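Local coordinates for protein thermotoga maritima TmcAL (Thermotoga maritima, PDB 5Y0T) that belongs to the HIGH nucleotidyl transferase family and binds adenosine-5'-rp-alpha-thio-triphosphate, at residues Glu327-Lys332 and Lys381-Glu386. Sequence-based numbering, arbitrary orientation.
Sequences EKSNTK and KQLFLE. With EDO (1,2-ethanediol), chain G.
At Leu383 chi1 (-174°) turns CG away from the backbone N, and chi2 (59°) sets the two methyl groups, which reach across to Lys328, Ser329 and Lys332. The methyls divide the work. CD1 lies 3.7 Å from Ser329 OG and 4.1 Å from Lys328 CB. CD2 meets the end of the helix, 3.9 Å from Lys328 O and 4.0 Å from Lys332 CB. No hydrogen bond joins the two segments; the methyls of Leu383 make van der Waals contacts with carbon and oxygen atoms alike. Lys328 O accepts its hydrogen bonds from Thr331 N and Lys332 N, within its own helix. Ser329 OG bonds back to Phe325 O one turn earlier, so the hydroxyl beside CD1 already has a partner.

The contact packs the last turns of helix 323-332 against the first turns of helix 381-399, in a chain of the HIGH nucleotidyl transferase family (HUP clan). The axes of the two short segments come within 10.9 Å, with 112° between their N-to-C directions.

Both lysines reach past Leu383 with their polar ends. Lys328 bends at its third torsion, while Lys332 is extended beyond CG. Each NZ forms a salt bridge with Asp380 OD2, and Asp380 OD1 accepts from Leu383 N. Asp380 thus ties the start of helix 381-399 to both lysines. A 1,2-ethanediol, probably from the crystallisation liquor, makes a weak hydrogen bond from O2 to Lys332 O (3.2 Å).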
loop_
_atom_site.group_PDB
_atom_site.type_symbol
_atom_site.label_atom_id
_atom_site.label_comp_id
_atom_site.label_asym_id
_atom_site.label_seq_id
_atom_site.Cartn_x
_atom_site.Cartn_y
_atom_site.Cartn_z
ATOM N N GLU A 327 -19.657 -7.430 7.662
ATOM C CA GLU A 327 -20.801 -8.220 8.097
ATOM C C GLU A 327 -21.278 -7.770 9.482
ATOM O O GLU A 327 -22.471 -7.596 9.708
ATOM C CB GLU A 327 -20.464 -9.711 8.114
ATOM C CG GLU A 327 -21.589 -10.583 8.672
ATOM C CD GLU A 327 -22.807 -10.602 7.766
ATOM O OE1 GLU A 327 -22.660 -10.277 6.563
ATOM O OE2 GLU A 327 -23.908 -10.943 8.253
ATOM N N LYS A 328 -20.346 -7.599 10.408
ATOM C CA LYS A 328 -20.697 -7.105 11.734
ATOM C C LYS A 328 -21.233 -5.670 11.687
ATOM O O LYS A 328 -22.185 -5.328 12.400
ATOM C CB LYS A 328 -19.491 -7.170 12.673
ATOM C CG LYS A 328 -19.163 -8.570 13.180
ATOM C CD LYS A 328 -18.116 -8.516 14.287
ATOM C CE LYS A 328 -18.635 -7.755 15.510
ATOM N NZ LYS A 328 -17.669 -7.761 16.658
ATOM N N SER A 329 -20.618 -4.824 10.867
ATOM C CA SER A 329 -21.086 -3.442 10.761
ATOM C C SER A 329 -22.504 -3.390 10.180
ATOM O O SER A 329 -23.304 -2.544 10.570
ATOM C CB SER A 329 -20.140 -2.602 9.901
ATOM O OG SER A 329 -18.828 -2.566 10.444
ATOM N N ASN A 330 -22.820 -4.300 9.262
ATOM C CA ASN A 330 -24.133 -4.278 8.610
ATOM C C ASN A 330 -25.222 -4.980 9.423
ATOM O O ASN A 330 -26.391 -4.990 9.042
ATOM C CB ASN A 330 -24.032 -4.900 7.216
ATOM C CG ASN A 330 -23.427 -3.941 6.214
ATOM O OD1 ASN A 330 -23.241 -2.755 6.522
ATOM N ND2 ASN A 330 -23.133 -4.433 4.999
ATOM N N THR A 331 -24.807 -5.576 10.531
ATOM C CA THR A 331 -25.691 -6.234 11.490
ATOM C C THR A 331 -25.896 -5.333 12.713
ATOM O O THR A 331 -27.017 -4.977 13.063
ATOM C CB THR A 331 -25.124 -7.603 11.935
ATOM O OG1 THR A 331 -24.966 -8.443 10.789
ATOM C CG2 THR A 331 -26.070 -8.290 12.913
ATOM N N LYS A 332 -24.807 -4.989 13.381
ATOM C CA LYS A 332 -24.897 -4.155 14.584
ATOM C C LYS A 332 -24.926 -2.648 14.292
ATOM O O LYS A 332 -25.298 -1.844 15.153
ATOM C CB LYS A 332 -23.723 -4.462 15.517
ATOM C CG LYS A 332 -23.596 -5.940 15.913
ATOM C CD LYS A 332 -22.612 -6.102 17.089
ATOM C CE LYS A 332 -22.568 -7.543 17.602
ATOM N NZ LYS A 332 -21.610 -7.675 18.746
ATOM N N LYS A 381 -17.331 -3.128 21.626
ATOM C CA LYS A 381 -16.123 -2.328 21.814
ATOM C C LYS A 381 -15.129 -2.546 20.685
ATOM O O LYS A 381 -14.575 -1.581 20.136
ATOM C CB LYS A 381 -15.473 -2.638 23.167
ATOM C CG LYS A 381 -16.256 -2.060 24.346
ATOM C CD LYS A 381 -15.379 -1.963 25.589
ATOM C CE LYS A 381 -15.976 -1.023 26.632
ATOM N NZ LYS A 381 -17.182 -1.602 27.271
ATOM N N GLN A 382 -14.908 -3.802 20.319
ATOM C CA GLN A 382 -13.949 -4.075 19.250
ATOM C C GLN A 382 -14.437 -3.488 17.922
ATOM O O GLN A 382 -13.656 -2.911 17.179
ATOM C CB GLN A 382 -13.683 -5.578 19.117
ATOM C CG GLN A 382 -12.420 -5.905 18.300
ATOM C CD GLN A 382 -11.253 -4.936 18.571
ATOM O OE1 GLN A 382 -10.754 -4.279 17.649
ATOM N NE2 GLN A 382 -10.816 -4.852 19.836
ATOM N N LEU A 383 -15.734 -3.603 17.641
ATOM C CA LEU A 383 -16.288 -3.043 16.405
ATOM C C LEU A 383 -16.163 -1.512 16.375
ATOM O O LEU A 383 -15.782 -0.902 15.345
ATOM C CB LEU A 383 -17.749 -3.459 16.247
ATOM C CG LEU A 383 -18.400 -3.054 14.922
ATOM C CD1 LEU A 383 -17.634 -3.652 13.736
ATOM C CD2 LEU A 383 -19.840 -3.535 14.930
ATOM N N PHE A 384 -16.471 -0.896 17.509
ATOM C CA PHE A 384 -16.313 0.552 17.682
ATOM C C PHE A 384 -14.881 0.944 17.312
ATOM O O PHE A 384 -14.664 1.828 16.493
ATOM C CB PHE A 384 -16.664 0.929 19.136
ATOM C CG PHE A 384 -16.568 2.406 19.471
ATOM C CD1 PHE A 384 -15.355 3.092 19.415
ATOM C CD2 PHE A 384 -17.684 3.084 19.952
ATOM C CE1 PHE A 384 -15.274 4.436 19.779
ATOM C CE2 PHE A 384 -17.607 4.421 20.336
ATOM C CZ PHE A 384 -16.400 5.102 20.238
ATOM N N LEU A 385 -13.904 0.274 17.919
ATOM C CA LEU A 385 -12.507 0.598 17.659
ATOM C C LEU A 385 -12.130 0.384 16.194
ATOM O O LEU A 385 -11.440 1.221 15.612
ATOM C CB LEU A 385 -11.580 -0.225 18.574
ATOM C CG LEU A 385 -11.654 0.156 20.057
ATOM C CD1 LEU A 385 -10.819 -0.815 20.931
ATOM C CD2 LEU A 385 -11.214 1.594 20.285
ATOM N N GLU A 386 -12.577 -0.721 15.595
ATOM C CA GLU A 386 -12.311 -0.973 14.171
ATOM C C GLU A 386 -12.962 0.057 13.262
ATOM O O GLU A 386 -12.331 0.546 12.312
ATOM C CB GLU A 386 -12.765 -2.393 13.776
ATOM C CG GLU A 386 -11.928 -3.455 14.484
ATOM C CD GLU A 386 -12.277 -4.888 14.099
ATOM O OE1 GLU A 386 -13.158 -5.096 13.244
ATOM O OE2 GLU A 386 -11.659 -5.814 14.663
HETATM C C1 EDO G . -24.728 -0.449 19.460
HETATM O O1 EDO G . -25.082 -0.732 20.827
HETATM C C2 EDO G . -25.561 -1.321 18.517
HETATM O O2 EDO G . -24.876 -2.573 18.273
#